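Local structure of core protein VP4 (Bluetongue virus, 2JHP) at residues P510-I515 against K591-E596; D514-R519 against L568-K573. The protein caps viral mRNA as a multifunctional enzyme, with guanylyltransferase and methyltransferase activities gathered in one chain of the bluetongue virus inner capsid. All blocks are in the same frame, centred on the assembly; numbering follows the deposited sequence.

Contact 1 (P510-I515 against K591-E596)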
loop_
_atom_site.group_PDB
_atom_site.type_symbol
_atom_site.label_atom_id
_atom_site.label_comp_id
_atom_site.label_asym_id
_atom_site.label_seq_id
_atom_site.Cartn_x
_atom_site.Cartn_y
_atom_site.Cartn_z
ATOM N N PRO A 510 15.969 -24.899 12.228
ATOM C CA PRO A 510 15.332 -26.035 11.547
ATOM C C PRO A 510 14.108 -25.697 10.733
ATOM O O PRO A 510 13.311 -24.863 11.157
ATOM C CB PRO A 510 14.978 -27.002 12.703
ATOM C CG PRO A 510 15.221 -26.244 13.961
ATOM C CD PRO A 510 16.265 -25.225 13.639
ATOM N N PRO A 511 13.973 -26.327 9.550
ATOM C CA PRO A 511 12.828 -26.148 8.656
ATOM C C PRO A 511 11.533 -26.684 9.273
ATOM O O PRO A 511 11.008 -27.713 8.843
ATOM C CB PRO A 511 13.225 -26.947 7.408
ATOM C CG PRO A 511 14.258 -27.908 7.869
ATOM C CD PRO A 511 14.973 -27.261 8.996
ATOM N N VAL A 512 11.032 -25.971 10.278
ATOM C CA VAL A 512 9.880 -26.404 11.067
ATOM C C VAL A 512 8.541 -26.165 10.308
ATOM O O VAL A 512 8.447 -25.226 9.510
ATOM C CB VAL A 512 9.921 -25.729 12.480
ATOM C CG1 VAL A 512 9.486 -24.277 12.414
ATOM C CG2 VAL A 512 9.082 -26.487 13.489
ATOM N N PRO A 513 7.518 -27.026 10.533
ATOM C CA PRO A 513 6.250 -26.906 9.818
ATOM C C PRO A 513 5.297 -25.869 10.418
ATOM O O PRO A 513 4.155 -26.204 10.767
ATOM C CB PRO A 513 5.649 -28.306 9.962
ATOM C CG PRO A 513 6.110 -28.749 11.309
ATOM C CD PRO A 513 7.499 -28.175 11.460
ATOM N N ASP A 514 5.751 -24.620 10.511
ATOM C CA ASP A 514 4.946 -23.561 11.117
ATOM C C ASP A 514 3.690 -23.177 10.315
ATOM O O ASP A 514 3.665 -23.277 9.091
ATOM C CB ASP A 514 5.805 -22.332 11.372
ATOM C CG ASP A 514 5.077 -21.274 12.161
ATOM O OD1 ASP A 514 4.949 -21.420 13.399
ATOM O OD2 ASP A 514 4.618 -20.302 11.527
ATOM N N ILE A 515 2.661 -22.745 11.040
ATOM C CA ILE A 515 1.378 -22.300 10.489
ATOM C C ILE A 515 1.517 -21.446 9.222
ATOM O O ILE A 515 0.758 -21.615 8.270
ATOM C CB ILE A 515 0.549 -21.575 11.594
ATOM C CG1 ILE A 515 -0.428 -22.546 12.240
ATOM C CG2 ILE A 515 -0.246 -20.400 11.060
ATOM C CD1 ILE A 515 -0.807 -22.154 13.638
ATOM N N LYS A 591 9.925 -25.518 19.725
ATOM C CA LYS A 591 9.529 -24.830 20.961
ATOM C C LYS A 591 9.964 -23.375 21.309
ATOM O O LYS A 591 9.054 -22.553 21.459
ATOM C CB LYS A 591 9.620 -25.782 22.175
ATOM C CG LYS A 591 10.513 -25.345 23.346
ATOM C CD LYS A 591 9.870 -24.318 24.289
ATOM C CE LYS A 591 10.739 -24.263 25.585
ATOM N NZ LYS A 591 10.336 -23.134 26.484
ATOM N N ARG A 592 11.247 -22.969 21.415
ATOM C CA ARG A 592 12.495 -23.398 20.727
ATOM C C ARG A 592 12.597 -22.630 19.409
ATOM O O ARG A 592 13.397 -21.700 19.292
ATOM C CB ARG A 592 12.706 -24.911 20.550
ATOM C CG ARG A 592 13.833 -25.281 19.552
ATOM C CD ARG A 592 15.209 -25.616 20.210
ATOM N NE ARG A 592 16.319 -25.095 19.367
ATOM C CZ ARG A 592 16.782 -25.647 18.220
ATOM N NH1 ARG A 592 16.257 -26.783 17.728
ATOM N NH2 ARG A 592 17.747 -25.024 17.536
ATOM N N SER A 593 11.775 -23.014 18.437
ATOM C CA SER A 593 11.613 -22.225 17.224
ATOM C C SER A 593 10.506 -21.202 17.435
ATOM O O SER A 593 10.290 -20.332 16.580
ATOM C CB SER A 593 11.292 -23.116 16.019
ATOM O OG SER A 593 12.436 -23.855 15.617
ATOM N N ALA A 594 9.815 -21.308 18.578
ATOM C CA ALA A 594 8.641 -20.467 18.871
ATOM C C ALA A 594 7.593 -20.608 17.767
ATOM O O ALA A 594 6.980 -19.631 17.341
ATOM C CB ALA A 594 9.046 -18.988 19.072
ATOM N N ALA A 595 7.402 -21.843 17.314
ATOM C CA ALA A 595 6.496 -22.145 16.215
ATOM C C ALA A 595 5.322 -22.964 16.699
ATOM O O ALA A 595 5.447 -23.755 17.615
ATOM C CB ALA A 595 7.232 -22.906 15.124
ATOM N N GLU A 596 4.178 -22.767 16.063
ATOM C CA GLU A 596 2.983 -23.560 16.326
ATOM C C GLU A 596 2.424 -24.124 15.038
ATOM O O GLU A 596 2.903 -23.807 13.948
ATOM C CB GLU A 596 1.930 -22.761 17.098
ATOM C CG GLU A 596 1.815 -21.301 16.699
ATOM C CD GLU A 596 1.475 -20.412 17.880
ATOM O OE1 GLU A 596 1.080 -20.951 18.938
ATOM O OE2 GLU A 596 1.599 -19.175 17.750
#
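Two backbone groups of E596 meet the turn at D514 and I515, one giving and one taking a hydrogen bond. The amide N of E596 reaches D514 OD1 nearly end-on, at 3.1 Å and 143°. The carbonyl O of E596 accepts from I515 N at 3.1 Å, the donor somewhat tilted from the carbonyl plane; D514 CA adds a CA-H...O contact to E596 O. D514 places its carboxylate here because CG lies anti to its own N (chi1 -172°); the other oxygen, OD2, forms a salt bridge with R60.

The pairing joins two irregular loops, one following strand 499-503 and the other preceding helix 612-625. Along 510-515, P511 and P513 are each the centre of an inverse gamma turn, giving the proline-rich segment its kinked course.

Apolar contacts continue the seam. V512 CG1 sits 3.8 Å from A595 CB, with W479 of helix 470-480 touching both residues, while I515 CD1 lies against E596 CG. At the far end, P510 CG lies near R592 NH1 and S593 OG, the arginine chain crossing the proline at about a right angle. S593 OG is hydrogen-bonded to the carbonyl of D589.

Contact 2 (D514-R519 against L568-K573)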
loop_
_atom_site.group_PDB
_atom_site.type_symbol
_atom_site.label_atom_id
_atom_site.label_comp_id
_atom_site.label_asym_id
_atom_site.label_seq_id
_atom_site.Cartn_x
_atom_site.Cartn_y
_atom_site.Cartn_z
ATOM N N ASP A 514 5.751 -24.620 10.511
ATOM C CA ASP A 514 4.946 -23.561 11.117
ATOM C C ASP A 514 3.690 -23.177 10.315
ATOM O O ASP A 514 3.665 -23.277 9.091
ATOM C CB ASP A 514 5.805 -22.332 11.372
ATOM C CG ASP A 514 5.077 -21.274 12.161
ATOM O OD1 ASP A 514 4.949 -21.420 13.399
ATOM O OD2 ASP A 514 4.618 -20.302 11.527
ATOM N N ILE A 515 2.661 -22.745 11.040
ATOM C CA ILE A 515 1.378 -22.300 10.489
ATOM C C ILE A 515 1.517 -21.446 9.222
ATOM O O ILE A 515 0.758 -21.615 8.270
ATOM C CB ILE A 515 0.549 -21.575 11.594
ATOM C CG1 ILE A 515 -0.428 -22.546 12.240
ATOM C CG2 ILE A 515 -0.246 -20.400 11.060
ATOM C CD1 ILE A 515 -0.807 -22.154 13.638
ATOM N N SER A 516 2.503 -20.547 9.221
ATOM C CA SER A 516 2.826 -19.701 8.079
ATOM C C SER A 516 2.958 -20.531 6.806
ATOM O O SER A 516 2.543 -20.114 5.733
ATOM C CB SER A 516 4.129 -18.944 8.361
ATOM O OG SER A 516 5.220 -19.827 8.542
ATOM N N LEU A 517 3.548 -21.711 6.951
ATOM C CA LEU A 517 3.716 -22.646 5.852
ATOM C C LEU A 517 2.471 -23.541 5.659
ATOM O O LEU A 517 1.970 -23.678 4.543
ATOM C CB LEU A 517 4.970 -23.493 6.102
ATOM C CG LEU A 517 5.396 -24.550 5.084
ATOM C CD1 LEU A 517 5.848 -23.905 3.781
ATOM C CD2 LEU A 517 6.492 -25.460 5.668
ATOM N N CYS A 518 1.978 -24.118 6.759
ATOM C CA CYS A 518 1.034 -25.230 6.723
ATOM C C CYS A 518 -0.290 -24.945 7.412
ATOM O O CYS A 518 -0.372 -24.889 8.640
ATOM C CB CYS A 518 1.669 -26.485 7.330
ATOM S SG CYS A 518 3.167 -27.017 6.494
ATOM N N ARG A 519 -1.325 -24.765 6.596
ATOM C CA ARG A 519 -2.694 -24.670 7.084
ATOM C C ARG A 519 -3.551 -25.698 6.344
ATOM O O ARG A 519 -4.060 -26.629 6.959
ATOM C CB ARG A 519 -3.221 -23.233 6.960
ATOM C CG ARG A 519 -2.597 -22.271 8.008
ATOM C CD ARG A 519 -2.462 -20.835 7.528
ATOM N NE ARG A 519 -1.305 -20.681 6.646
ATOM C CZ ARG A 519 -1.365 -20.304 5.375
ATOM N NH1 ARG A 519 -2.537 -19.999 4.814
ATOM N NH2 ARG A 519 -0.247 -20.215 4.666
ATOM N N LEU A 568 7.074 -24.364 -1.670
ATOM C CA LEU A 568 7.603 -25.675 -2.041
ATOM C C LEU A 568 8.986 -25.952 -1.468
ATOM O O LEU A 568 9.221 -27.011 -0.898
ATOM C CB LEU A 568 7.624 -25.850 -3.563
ATOM C CG LEU A 568 6.287 -26.186 -4.233
ATOM C CD1 LEU A 568 6.513 -26.468 -5.709
ATOM C CD2 LEU A 568 5.607 -27.381 -3.567
ATOM N N PHE A 569 9.897 -24.999 -1.615
ATOM C CA PHE A 569 11.281 -25.206 -1.181
ATOM C C PHE A 569 11.357 -25.516 0.308
ATOM O O PHE A 569 11.958 -26.494 0.712
ATOM C CB PHE A 569 12.136 -23.981 -1.490
ATOM C CG PHE A 569 13.471 -24.318 -2.053
ATOM C CD1 PHE A 569 13.844 -23.871 -3.318
ATOM C CD2 PHE A 569 14.349 -25.105 -1.336
ATOM C CE1 PHE A 569 15.082 -24.204 -3.850
ATOM C CE2 PHE A 569 15.566 -25.431 -1.853
ATOM C CZ PHE A 569 15.948 -24.981 -3.112
ATOM N N TRP A 570 10.736 -24.665 1.119
ATOM C CA TRP A 570 10.667 -24.859 2.564
ATOM C C TRP A 570 9.899 -26.145 2.914
ATOM O O TRP A 570 10.317 -26.911 3.789
ATOM C CB TRP A 570 10.029 -23.613 3.180
ATOM C CG TRP A 570 9.718 -23.661 4.625
ATOM C CD1 TRP A 570 10.094 -24.618 5.524
ATOM C CD2 TRP A 570 9.000 -22.670 5.366
ATOM N NE1 TRP A 570 9.631 -24.293 6.780
ATOM C CE2 TRP A 570 8.955 -23.100 6.707
ATOM C CE3 TRP A 570 8.387 -21.450 5.022
ATOM C CZ2 TRP A 570 8.316 -22.366 7.707
ATOM C CZ3 TRP A 570 7.746 -20.723 6.017
ATOM C CH2 TRP A 570 7.725 -21.181 7.344
ATOM N N TRP A 571 8.796 -26.379 2.207
ATOM C CA TRP A 571 7.982 -27.581 2.399
ATOM C C TRP A 571 8.775 -28.863 2.098
ATOM O O TRP A 571 8.830 -29.758 2.931
ATOM C CB TRP A 571 6.697 -27.502 1.570
ATOM C CG TRP A 571 5.609 -28.383 2.068
ATOM C CD1 TRP A 571 4.754 -28.128 3.100
ATOM C CD2 TRP A 571 5.242 -29.665 1.547
ATOM N NE1 TRP A 571 3.877 -29.172 3.258
ATOM C CE2 TRP A 571 4.159 -30.133 2.322
ATOM C CE3 TRP A 571 5.734 -30.473 0.507
ATOM C CZ2 TRP A 571 3.560 -31.373 2.092
ATOM C CZ3 TRP A 571 5.133 -31.700 0.275
ATOM C CH2 TRP A 571 4.062 -32.138 1.065
ATOM N N PHE A 572 9.413 -28.933 0.929
ATOM C CA PHE A 572 10.293 -30.059 0.611
ATOM C C PHE A 572 11.385 -30.204 1.662
ATOM O O PHE A 572 11.820 -31.323 1.972
ATOM C CB PHE A 572 10.929 -29.918 -0.778
ATOM C CG PHE A 572 9.968 -30.119 -1.926
ATOM C CD1 PHE A 572 8.973 -31.091 -1.871
ATOM C CD2 PHE A 572 10.079 -29.350 -3.081
ATOM C CE1 PHE A 572 8.096 -31.277 -2.937
ATOM C CE2 PHE A 572 9.208 -29.534 -4.151
ATOM C CZ PHE A 572 8.216 -30.499 -4.077
ATOM N N LYS A 573 11.839 -29.084 2.220
ATOM C CA LYS A 573 12.889 -29.148 3.235
ATOM C C LYS A 573 12.334 -29.695 4.548
ATOM O O LYS A 573 13.027 -30.408 5.263
ATOM C CB LYS A 573 13.572 -27.794 3.435
ATOM C CG LYS A 573 14.973 -27.920 4.016
ATOM C CD LYS A 573 15.686 -26.583 4.204
ATOM C CE LYS A 573 16.963 -26.754 5.037
ATOM N NZ LYS A 573 17.531 -25.430 5.451
#
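L517 faces W570 and W571 where a tight turn packs against a helix, the two backbones coming nearest at L517 and W571, whose CA atoms are 7.4 Å apart. Segment 568-573 is regular helix. In 514-519, residues 515-517 have helical backbone angles without the regular bonding, and D514 O accepts from both L517 N and C518 N. The turn opens as an Asx turn: D514 OD2 takes the amide of S516 from above the carboxylate plane and meets S516 OG through its anti lone pair. With R60 as its further partner, this buried oxygen is met by three groups.

No hydrogen bond crosses between the segments; the joint is built on indole surfaces. L517 lays its branched end over one face of W570, with CD2 3.5 Å from the five-ring centroid and only 8° off the ring normal, a CH-pi contact. L517 CD1 sits over the CD2-CE3 bond of W570, beside the ring fusion, and L517 CB lies above the six-membered ring. L517 CG is anti to its backbone N (chi1 -179°), an extension that carries both methyls across the indole. S516 OG instead meets the same ring at its edge, near the plane, 3.1 Å from W570 CH2. F476 of helix 470-480 adds a further aromatic neighbour to W570.

W571 is approached differently. L517 CD2 comes obliquely to W571 CD1, and L551 and L555 of helix 551-561 also pack on this indole. C518 SG lies in plane at the ring edge, a sulfur-aromatic contact in which the line from the five-membered-ring centroid to SG runs 82° from the ring normal; C518 SG comes 3.9 Å from W571 CD1.

How the contacts relate
Contacts 1 and 2 show how one irregular segment can serve two neighbours: they share D514 and I515, and their centres are about 10 Å apart. The two oxygens of D514 serve different contacts, OD1 the first and OD2 the turn of the second. A direct link is the probable, weak hydrogen bond from W570 NE1 to V512 O (3.1 Å), which ties the indole of contact 2 to the proline-rich run of contact 1. P511 CG also packs on K573 O at 3.8 Å. Neither contact includes a residue of the guanine or S-adenosyl-L-homocysteine pockets; both are structural packing, centred about 29 and 26 Å from the chain's centre.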